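Long-range contacts in putative citrate lyase, alfa subunit (Streptococcus mutans, PDB 2HJ0), which is a putative alpha subunit of the citrate lyase family, a two-sheet alpha/beta protein built as a pair of identical subunits: residues Ile364-Ala374 with Asp402-Ile413; Tyr269-Gln277 with Met295-Leu306. One frame throughout, in Å; residues are numbered along the deposited sequence.

Interaction 1 (Ile364-Ala374 with Asp402-Ile413); sequences INQLDICVLSA and DTAFAAKMSLVI
Strand Ile369-Leu372 runs parallel to strand Met409-Ile413, their axes 4.7 Å apart at closest and 17° from aligned; Leu372 N bonds to Leu411 O at 2.7 Å, whereas the bonds Met409 N to Asp368 O and Cys370 N to Met409 O are weak. The side chains sort onto two faces. On one, Ile369 and selenomethionine Met409 lie side by side, the CG1 branch of Ile369 touching the terminal methyl CE of Met409, while Val371 CG1 meets Ile413 CD1 further along. On the other face Cys370 holds its sulfur between backbone N and carbonyl carbon (chi1 67°), which sets SG 3.7 Å from Ala407 CB. Ser410 OG reaches back to Ala404 O at 2.6 Å, in the carbonyl plane on a lone pair, tying the strand to the helix before it. That helix also takes Ile364, whose CD1 rests 3.5 Å from Ala406 CB, and Leu372, which touches Ala404. At the start of the ladder, Asp368 OD1 and Lys408 NZ form a salt bridge at 3.5 Å. Helix 251-265 packs on Ile369, Val371 and Ile413, helix 351-355 touches Ile364 and Thr403, and strands 275-277 and 440-442 continue the sheet on either side.

Interaction 2 (Tyr269-Gln277 with Met295-Leu306); sequences YYKEGFSFQ and MIKDDIKANFAL
The ring of Phe274 is sandwiched: Ala302 CB sits over one face, 4.0 Å from the centroid in a CH-pi contact, and Tyr270 CD2 lies over the opposite face, offset toward the rim. At its edge come Ile300 CD1, 3.4 Å from Phe274 CE2, and the selenium of Met295, a Met-aromatic contact approached edge-on rather than from above. Ala302 CB serves a second ring as well, meeting Phe276 in plane at the edge, while Ala305 CB lies over a face of that ring. Phe304 offers a face to Ser275 CB, which lies over it 3.6 Å from the centroid. With CG anti to the backbone N (chi1 177°), the Tyr270 ring reaches toward 295-306, and its hydroxyl donates to Asp298 OD2 at 2.8 Å on the anti lone pair; ring and carboxylate planes stand 59° apart.

The contact joins the elements of a beta-alpha-beta unit, strand 275-277, helix 282-297 and strand 302-305, the two strands being parallel neighbours in one sheet. Phe276 bonds to the second of them and the residue after it through both its N and its O: weakly from N to Phe304 O, and from Leu306 N to its own O at 3.3 Å.

Ahead of strand 275-277, Lys271-Phe274 forms a type II beta turn with Gly273 at a positive phi of 71°. Gly273 N donates to Lys301 O, lying nearly in line with that carbonyl, and the chain of Glu272, bent at chi2, brings OE1 to Lys301 N at 2.6 Å, the N-H coming in from above the carboxylate plane. Lys301 is thus gripped through both its backbone N and its backbone O. Asn303 and Phe304 also pack against Tyr213 and Pro214, respectively, of the second subunit.

Overall arrangement
Interactions 1 and 2 show how successive parallel strands of one sheet can be joined by differing chemistry. Strands 275-277 and 369-372 are direct neighbours, so the two contacts meet: Ser275 OG lies 2.7 Å from Gln366 O and 2.8 Å from Asp368 N, probably hydrogen-bonded to both. Interaction 1 is the more buried, its centre about 14 Å from that of the chain, and relies on aliphatic side chains and a backbone ladder. Interaction 2, about 24 Å out and only partly buried, uses aromatic rings, a turn and carboxylate bonds nearer the surface. Their centres are about 15 Å apart, and each also touches the second subunit.

Interaction 1 (Ile364-Ala374 with Asp402-Ile413)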
loop_
_atom_site.group_PDB
_atom_site.type_symbol
_atom_site.label_atom_id
_atom_site.label_comp_id
_atom_site.label_asym_id
_atom_site.label_seq_id
_atom_site.Cartn_x
_atom_site.Cartn_y
_atom_site.Cartn_z
ATOM N N ILE A 364 12.425 11.723 -3.962
ATOM C CA ILE A 364 13.360 12.843 -3.935
ATOM C C ILE A 364 14.755 12.403 -4.396
ATOM O O ILE A 364 15.641 13.222 -4.672
ATOM C CB ILE A 364 13.486 13.432 -2.532
ATOM C CG1 ILE A 364 14.042 12.356 -1.589
ATOM C CG2 ILE A 364 12.148 13.980 -2.087
ATOM C CD1 ILE A 364 14.517 12.880 -0.246
ATOM N N ASN A 365 14.948 11.093 -4.458
ATOM C CA ASN A 365 16.214 10.535 -4.899
ATOM C C ASN A 365 16.313 10.660 -6.422
ATOM O O ASN A 365 17.381 10.480 -7.014
ATOM C CB ASN A 365 16.289 9.077 -4.486
ATOM C CG ASN A 365 17.669 8.675 -4.053
ATOM O OD1 ASN A 365 17.832 7.698 -3.322
ATOM N ND2 ASN A 365 18.684 9.425 -4.497
ATOM N N GLN A 366 15.183 10.977 -7.048
ATOM C CA GLN A 366 15.143 11.144 -8.481
ATOM C C GLN A 366 14.934 12.606 -8.808
ATOM O O GLN A 366 14.667 12.974 -9.945
ATOM C CB GLN A 366 14.019 10.304 -9.069
ATOM C CG GLN A 366 14.144 8.833 -8.722
ATOM C CD GLN A 366 15.461 8.242 -9.168
ATOM O OE1 GLN A 366 15.958 7.287 -8.568
ATOM N NE2 GLN A 366 16.031 8.800 -10.231
ATOM N N LEU A 367 15.085 13.447 -7.804
ATOM C CA LEU A 367 14.897 14.868 -7.986
ATOM C C LEU A 367 16.175 15.554 -8.499
ATOM O O LEU A 367 17.242 15.397 -7.909
ATOM C CB LEU A 367 14.461 15.449 -6.648
ATOM C CG LEU A 367 13.941 16.876 -6.591
ATOM C CD1 LEU A 367 12.748 17.060 -7.527
ATOM C CD2 LEU A 367 13.555 17.179 -5.151
ATOM N N ASP A 368 16.080 16.307 -9.595
ATOM C CA ASP A 368 17.258 16.997 -10.126
ATOM C C ASP A 368 17.524 18.326 -9.428
ATOM O O ASP A 368 18.677 18.712 -9.237
ATOM C CB ASP A 368 17.142 17.270 -11.637
ATOM C CG ASP A 368 17.104 16.005 -12.468
ATOM O OD1 ASP A 368 17.882 15.059 -12.169
ATOM O OD2 ASP A 368 16.305 15.967 -13.434
ATOM N N ILE A 369 16.471 19.040 -9.055
ATOM C CA ILE A 369 16.692 20.315 -8.390
ATOM C C ILE A 369 15.537 20.701 -7.465
ATOM O O ILE A 369 14.384 20.362 -7.712
ATOM C CB ILE A 369 16.965 21.430 -9.450
ATOM C CG1 ILE A 369 17.570 22.647 -8.778
ATOM C CG2 ILE A 369 15.672 21.827 -10.167
ATOM C CD1 ILE A 369 16.536 23.558 -8.136
ATOM N N CYS A 370 15.866 21.376 -6.375
ATOM C CA CYS A 370 14.862 21.828 -5.439
ATOM C C CYS A 370 15.162 23.282 -5.061
ATOM O O CYS A 370 16.324 23.703 -4.998
ATOM C CB CYS A 370 14.832 20.936 -4.187
ATOM S SG CYS A 370 16.332 21.021 -3.122
ATOM N N VAL A 371 14.094 24.042 -4.822
ATOM C CA VAL A 371 14.185 25.445 -4.450
ATOM C C VAL A 371 13.634 25.572 -3.032
ATOM O O VAL A 371 12.445 25.392 -2.805
ATOM C CB VAL A 371 13.359 26.306 -5.431
ATOM C CG1 VAL A 371 13.550 27.787 -5.123
ATOM C CG2 VAL A 371 13.778 26.002 -6.874
ATOM N N LEU A 372 14.509 25.884 -2.082
ATOM C CA LEU A 372 14.128 26.008 -0.680
ATOM C C LEU A 372 14.303 27.419 -0.132
ATOM O O LEU A 372 15.032 28.228 -0.708
ATOM C CB LEU A 372 14.984 25.062 0.150
ATOM C CG LEU A 372 14.942 23.632 -0.366
ATOM C CD1 LEU A 372 16.016 22.793 0.297
ATOM C CD2 LEU A 372 13.561 23.074 -0.111
ATOM N N SER A 373 13.657 27.709 0.995
ATOM C CA SER A 373 13.792 29.029 1.604
ATOM C C SER A 373 14.546 28.873 2.910
ATOM O O SER A 373 14.969 27.770 3.241
ATOM C CB SER A 373 12.421 29.659 1.851
ATOM O OG SER A 373 11.590 28.735 2.521
ATOM N N ALA A 374 14.720 29.964 3.648
ATOM C CA ALA A 374 15.457 29.894 4.903
ATOM C C ALA A 374 15.253 31.080 5.830
ATOM O O ALA A 374 14.942 32.192 5.391
ATOM C CB ALA A 374 16.932 29.749 4.603
ATOM N N ASP A 402 15.850 16.998 3.917
ATOM C CA ASP A 402 15.595 15.786 3.137
ATOM C C ASP A 402 15.914 15.954 1.663
ATOM O O ASP A 402 16.785 15.288 1.121
ATOM C CB ASP A 402 14.125 15.365 3.220
ATOM C CG ASP A 402 13.773 14.700 4.521
ATOM O OD1 ASP A 402 14.581 13.872 5.018
ATOM O OD2 ASP A 402 12.666 14.987 5.034
ATOM N N THR A 403 15.174 16.833 1.002
ATOM C CA THR A 403 15.389 17.026 -0.416
ATOM C C THR A 403 16.729 17.713 -0.655
ATOM O O THR A 403 17.438 17.411 -1.615
ATOM C CB THR A 403 14.271 17.860 -1.033
ATOM O OG1 THR A 403 14.472 19.230 -0.688
ATOM C CG2 THR A 403 12.946 17.416 -0.497
ATOM N N ALA A 404 17.083 18.640 0.224
ATOM C CA ALA A 404 18.347 19.339 0.056
ATOM C C ALA A 404 19.450 18.326 -0.165
ATOM O O ALA A 404 20.396 18.566 -0.909
ATOM C CB ALA A 404 18.664 20.181 1.274
ATOM N N PHE A 405 19.343 17.178 0.484
ATOM C CA PHE A 405 20.374 16.184 0.304
ATOM C C PHE A 405 20.187 15.350 -0.964
ATOM O O PHE A 405 21.128 15.180 -1.732
ATOM C CB PHE A 405 20.447 15.278 1.535
ATOM C CG PHE A 405 21.348 14.083 1.357
ATOM C CD1 PHE A 405 20.856 12.898 0.827
ATOM C CD2 PHE A 405 22.692 14.152 1.701
ATOM C CE1 PHE A 405 21.685 11.810 0.643
ATOM C CE2 PHE A 405 23.527 13.065 1.518
ATOM C CZ PHE A 405 23.023 11.892 0.988
ATOM N N ALA A 406 18.980 14.839 -1.180
ATOM C CA ALA A 406 18.719 13.999 -2.328
ATOM C C ALA A 406 18.909 14.698 -3.658
ATOM O O ALA A 406 19.513 14.138 -4.574
ATOM C CB ALA A 406 17.336 13.437 -2.244
ATOM N N ALA A 407 18.410 15.924 -3.764
ATOM C CA ALA A 407 18.500 16.697 -5.002
ATOM C C ALA A 407 19.922 16.798 -5.564
ATOM O O ALA A 407 20.892 16.877 -4.816
ATOM C CB ALA A 407 17.928 18.086 -4.774
ATOM N N LYS A 408 20.027 16.775 -6.888
ATOM C CA LYS A 408 21.306 16.868 -7.561
ATOM C C LYS A 408 21.842 18.246 -7.283
ATOM O O LYS A 408 23.039 18.443 -7.140
ATOM C CB LYS A 408 21.145 16.746 -9.073
ATOM C CG LYS A 408 20.519 15.470 -9.592
ATOM C CD LYS A 408 21.433 14.287 -9.451
ATOM C CE LYS A 408 20.937 13.153 -10.334
ATOM N NZ LYS A 408 19.527 12.770 -10.022
HETATM N N MSE A 409 20.948 19.223 -7.246
HETATM C CA MSE A 409 21.360 20.594 -6.984
HETATM C C MSE A 409 20.346 21.321 -6.117
HETATM O O MSE A 409 19.210 21.567 -6.529
HETATM C CB MSE A 409 21.561 21.342 -8.297
HETATM C CG MSE A 409 21.944 22.793 -8.117
HETATM SE SE MSE A 409 22.216 23.623 -9.845
HETATM C CE MSE A 409 20.384 23.869 -10.356
ATOM N N SER A 410 20.783 21.664 -4.911
ATOM C CA SER A 410 19.946 22.354 -3.947
ATOM C C SER A 410 20.091 23.864 -3.984
ATOM O O SER A 410 21.196 24.395 -3.862
ATOM C CB SER A 410 20.264 21.861 -2.537
ATOM O OG SER A 410 19.680 20.596 -2.309
ATOM N N LEU A 411 18.967 24.556 -4.150
ATOM C CA LEU A 411 18.976 26.012 -4.163
ATOM C C LEU A 411 18.290 26.531 -2.918
ATOM O O LEU A 411 17.193 26.097 -2.580
ATOM C CB LEU A 411 18.244 26.563 -5.382
ATOM C CG LEU A 411 19.130 27.038 -6.524
ATOM C CD1 LEU A 411 19.886 25.835 -7.081
ATOM C CD2 LEU A 411 18.283 27.693 -7.603
ATOM N N VAL A 412 18.949 27.443 -2.221
ATOM C CA VAL A 412 18.361 28.051 -1.037
ATOM C C VAL A 412 18.272 29.547 -1.346
ATOM O O VAL A 412 19.273 30.274 -1.315
ATOM C CB VAL A 412 19.230 27.813 0.241
ATOM C CG1 VAL A 412 18.685 28.618 1.406
ATOM C CG2 VAL A 412 19.237 26.332 0.601
ATOM N N ILE A 413 17.071 29.998 -1.683
ATOM C CA ILE A 413 16.882 31.402 -1.998
ATOM C C ILE A 413 16.201 32.124 -0.854
ATOM O O ILE A 413 15.346 31.563 -0.175
ATOM C CB ILE A 413 16.047 31.587 -3.289
ATOM C CG1 ILE A 413 14.586 31.214 -3.041
ATOM C CG2 ILE A 413 16.608 30.717 -4.399
ATOM C CD1 ILE A 413 13.702 31.501 -4.224
#

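Interaction 2 (Tyr269-Gln277 with Met295-Leu306)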
loop_
_atom_site.group_PDB
_atom_site.type_symbol
_atom_site.label_atom_id
_atom_site.label_comp_id
_atom_site.label_asym_id
_atom_site.label_seq_id
_atom_site.Cartn_x
_atom_site.Cartn_y
_atom_site.Cartn_z
ATOM N N TYR A 269 21.494 20.279 -15.518
ATOM C CA TYR A 269 20.397 19.354 -15.259
ATOM C C TYR A 269 19.165 19.785 -16.047
ATOM O O TYR A 269 18.188 19.037 -16.175
ATOM C CB TYR A 269 20.082 19.338 -13.768
ATOM C CG TYR A 269 21.279 19.043 -12.891
ATOM C CD1 TYR A 269 21.758 17.740 -12.743
ATOM C CD2 TYR A 269 21.934 20.071 -12.202
ATOM C CE1 TYR A 269 22.861 17.464 -11.920
ATOM C CE2 TYR A 269 23.039 19.810 -11.379
ATOM C CZ TYR A 269 23.497 18.502 -11.239
ATOM O OH TYR A 269 24.569 18.231 -10.416
ATOM N N TYR A 270 19.216 21.004 -16.569
ATOM C CA TYR A 270 18.113 21.536 -17.350
ATOM C C TYR A 270 18.154 20.992 -18.771
ATOM O O TYR A 270 18.960 21.420 -19.603
ATOM C CB TYR A 270 18.167 23.062 -17.376
ATOM C CG TYR A 270 17.100 23.676 -18.237
ATOM C CD1 TYR A 270 17.407 24.242 -19.463
ATOM C CD2 TYR A 270 15.773 23.656 -17.831
ATOM C CE1 TYR A 270 16.412 24.773 -20.270
ATOM C CE2 TYR A 270 14.769 24.178 -18.620
ATOM C CZ TYR A 270 15.090 24.739 -19.846
ATOM O OH TYR A 270 14.091 25.254 -20.648
ATOM N N LYS A 271 17.275 20.031 -19.028
ATOM C CA LYS A 271 17.156 19.386 -20.325
ATOM C C LYS A 271 15.845 18.613 -20.333
ATOM O O LYS A 271 15.152 18.528 -19.315
ATOM C CB LYS A 271 18.352 18.451 -20.568
ATOM C CG LYS A 271 18.661 17.496 -19.417
ATOM C CD LYS A 271 19.730 16.468 -19.768
ATOM C CE LYS A 271 19.881 15.459 -18.623
ATOM N NZ LYS A 271 20.432 14.119 -19.006
ATOM N N GLU A 272 15.487 18.060 -21.480
ATOM C CA GLU A 272 14.242 17.310 -21.583
ATOM C C GLU A 272 14.128 16.239 -20.484
ATOM O O GLU A 272 15.095 15.542 -20.201
ATOM C CB GLU A 272 14.171 16.659 -22.960
ATOM C CG GLU A 272 12.882 15.941 -23.237
ATOM C CD GLU A 272 11.696 16.874 -23.202
ATOM O OE1 GLU A 272 11.876 18.078 -23.463
ATOM O OE2 GLU A 272 10.578 16.396 -22.931
ATOM N N GLY A 273 12.953 16.141 -19.862
ATOM C CA GLY A 273 12.708 15.153 -18.817
ATOM C C GLY A 273 13.397 15.336 -17.467
ATOM O O GLY A 273 13.757 14.361 -16.816
ATOM N N PHE A 274 13.570 16.582 -17.036
ATOM C CA PHE A 274 14.232 16.876 -15.767
ATOM C C PHE A 274 13.165 17.037 -14.691
ATOM O O PHE A 274 12.047 17.433 -14.993
ATOM C CB PHE A 274 15.061 18.162 -15.899
ATOM C CG PHE A 274 14.245 19.415 -15.809
ATOM C CD1 PHE A 274 14.096 20.067 -14.591
ATOM C CD2 PHE A 274 13.578 19.914 -16.924
ATOM C CE1 PHE A 274 13.291 21.203 -14.475
ATOM C CE2 PHE A 274 12.764 21.054 -16.823
ATOM C CZ PHE A 274 12.621 21.698 -15.597
ATOM N N SER A 275 13.509 16.728 -13.444
ATOM C CA SER A 275 12.556 16.831 -12.342
ATOM C C SER A 275 12.875 18.023 -11.457
ATOM O O SER A 275 13.993 18.531 -11.473
ATOM C CB SER A 275 12.586 15.558 -11.496
ATOM O OG SER A 275 13.896 15.288 -11.025
ATOM N N PHE A 276 11.897 18.461 -10.676
ATOM C CA PHE A 276 12.115 19.592 -9.798
ATOM C C PHE A 276 11.027 19.753 -8.741
ATOM O O PHE A 276 9.926 19.197 -8.846
ATOM C CB PHE A 276 12.186 20.882 -10.609
ATOM C CG PHE A 276 10.882 21.262 -11.239
ATOM C CD1 PHE A 276 10.455 20.650 -12.409
ATOM C CD2 PHE A 276 10.045 22.175 -10.625
ATOM C CE1 PHE A 276 9.210 20.942 -12.947
ATOM C CE2 PHE A 276 8.798 22.469 -11.164
ATOM C CZ PHE A 276 8.380 21.851 -12.323
ATOM N N GLN A 277 11.353 20.542 -7.728
ATOM C CA GLN A 277 10.424 20.847 -6.661
ATOM C C GLN A 277 10.623 22.318 -6.305
ATOM O O GLN A 277 11.749 22.765 -6.106
ATOM C CB GLN A 277 10.687 19.963 -5.437
ATOM C CG GLN A 277 9.721 20.226 -4.297
ATOM C CD GLN A 277 10.103 19.522 -3.017
ATOM O OE1 GLN A 277 9.976 18.306 -2.883
ATOM N NE2 GLN A 277 10.588 20.293 -2.062
HETATM N N MSE A 295 11.058 27.347 -20.208
HETATM C CA MSE A 295 10.751 26.011 -20.700
HETATM C C MSE A 295 9.949 26.112 -21.983
HETATM O O MSE A 295 10.013 25.221 -22.828
HETATM C CB MSE A 295 9.953 25.220 -19.670
HETATM C CG MSE A 295 10.744 24.815 -18.438
HETATM SE SE MSE A 295 9.591 24.114 -17.031
HETATM C CE MSE A 295 9.263 22.352 -17.799
ATOM N N ILE A 296 9.181 27.192 -22.112
ATOM C CA ILE A 296 8.378 27.408 -23.302
ATOM C C ILE A 296 9.281 27.885 -24.448
ATOM O O ILE A 296 9.175 27.373 -25.554
ATOM C CB ILE A 296 7.240 28.420 -23.031
ATOM C CG1 ILE A 296 6.223 27.811 -22.076
ATOM C CG2 ILE A 296 6.542 28.776 -24.325
ATOM C CD1 ILE A 296 5.127 28.756 -21.654
ATOM N N LYS A 297 10.171 28.842 -24.180
ATOM C CA LYS A 297 11.089 29.337 -25.205
ATOM C C LYS A 297 11.745 28.126 -25.864
ATOM O O LYS A 297 11.758 27.993 -27.093
ATOM C CB LYS A 297 12.182 30.224 -24.595
ATOM C CG LYS A 297 11.679 31.487 -23.882
ATOM C CD LYS A 297 12.841 32.357 -23.370
ATOM C CE LYS A 297 12.341 33.515 -22.499
ATOM N NZ LYS A 297 11.357 34.399 -23.205
ATOM N N ASP A 298 12.302 27.256 -25.023
ATOM C CA ASP A 298 12.928 26.021 -25.471
ATOM C C ASP A 298 11.734 25.083 -25.589
ATOM O O ASP A 298 10.614 25.477 -25.287
ATOM C CB ASP A 298 13.912 25.498 -24.415
ATOM C CG ASP A 298 14.938 26.548 -23.994
ATOM O OD1 ASP A 298 15.612 27.113 -24.878
ATOM O OD2 ASP A 298 15.072 26.812 -22.776
ATOM N N ASP A 299 11.929 23.855 -26.033
ATOM C CA ASP A 299 10.770 22.986 -26.127
ATOM C C ASP A 299 10.914 21.857 -25.128
ATOM O O ASP A 299 10.291 20.802 -25.266
ATOM C CB ASP A 299 10.630 22.448 -27.550
ATOM C CG ASP A 299 9.236 21.927 -27.839
ATOM O OD1 ASP A 299 8.261 22.618 -27.463
ATOM O OD2 ASP A 299 9.119 20.835 -28.447
ATOM N N ILE A 300 11.737 22.108 -24.110
ATOM C CA ILE A 300 12.004 21.122 -23.070
ATOM C C ILE A 300 10.793 20.899 -22.172
ATOM O O ILE A 300 10.020 21.818 -21.884
ATOM C CB ILE A 300 13.231 21.509 -22.189
ATOM C CG1 ILE A 300 12.889 22.684 -21.287
ATOM C CG2 ILE A 300 14.436 21.828 -23.061
ATOM C CD1 ILE A 300 12.308 22.268 -19.965
ATOM N N LYS A 301 10.637 19.655 -21.739
ATOM C CA LYS A 301 9.532 19.276 -20.882
ATOM C C LYS A 301 10.052 18.477 -19.688
ATOM O O LYS A 301 10.880 17.582 -19.839
ATOM C CB LYS A 301 8.533 18.442 -21.677
ATOM C CG LYS A 301 7.115 18.529 -21.179
ATOM C CD LYS A 301 6.225 17.451 -21.796
ATOM C CE LYS A 301 6.633 16.053 -21.330
ATOM N NZ LYS A 301 5.603 15.010 -21.633
ATOM N N ALA A 302 9.564 18.816 -18.501
ATOM C CA ALA A 302 9.973 18.137 -17.277
ATOM C C ALA A 302 9.172 16.846 -17.107
ATOM O O ALA A 302 7.998 16.796 -17.464
ATOM C CB ALA A 302 9.747 19.056 -16.087
ATOM N N ASN A 303 9.805 15.808 -16.560
ATOM C CA ASN A 303 9.128 14.530 -16.334
ATOM C C ASN A 303 8.146 14.572 -15.156
ATOM O O ASN A 303 7.064 13.995 -15.232
ATOM C CB ASN A 303 10.145 13.407 -16.104
ATOM C CG ASN A 303 11.054 13.669 -14.910
ATOM O OD1 ASN A 303 11.852 12.812 -14.527
ATOM N ND2 ASN A 303 10.939 14.857 -14.318
ATOM N N PHE A 304 8.519 15.227 -14.063
ATOM C CA PHE A 304 7.614 15.329 -12.923
ATOM C C PHE A 304 7.993 16.411 -11.923
ATOM O O PHE A 304 9.132 16.870 -11.881
ATOM C CB PHE A 304 7.492 13.985 -12.178
ATOM C CG PHE A 304 8.719 13.612 -11.386
ATOM C CD1 PHE A 304 9.760 12.910 -11.979
ATOM C CD2 PHE A 304 8.856 14.002 -10.060
ATOM C CE1 PHE A 304 10.911 12.606 -11.267
ATOM C CE2 PHE A 304 10.011 13.701 -9.346
ATOM C CZ PHE A 304 11.033 13.002 -9.951
ATOM N N ALA A 305 7.003 16.811 -11.134
ATOM C CA ALA A 305 7.165 17.799 -10.086
ATOM C C ALA A 305 6.803 17.077 -8.771
ATOM O O ALA A 305 5.980 16.148 -8.759
ATOM C CB ALA A 305 6.239 18.963 -10.333
ATOM N N LEU A 306 7.407 17.506 -7.666
ATOM C CA LEU A 306 7.168 16.866 -6.379
ATOM C C LEU A 306 6.787 17.808 -5.254
ATOM O O LEU A 306 6.555 18.995 -5.456
ATOM C CB LEU A 306 8.427 16.103 -5.972
ATOM C CG LEU A 306 8.411 15.264 -4.701
ATOM C CD1 LEU A 306 7.357 14.177 -4.833
ATOM C CD2 LEU A 306 9.794 14.656 -4.469
#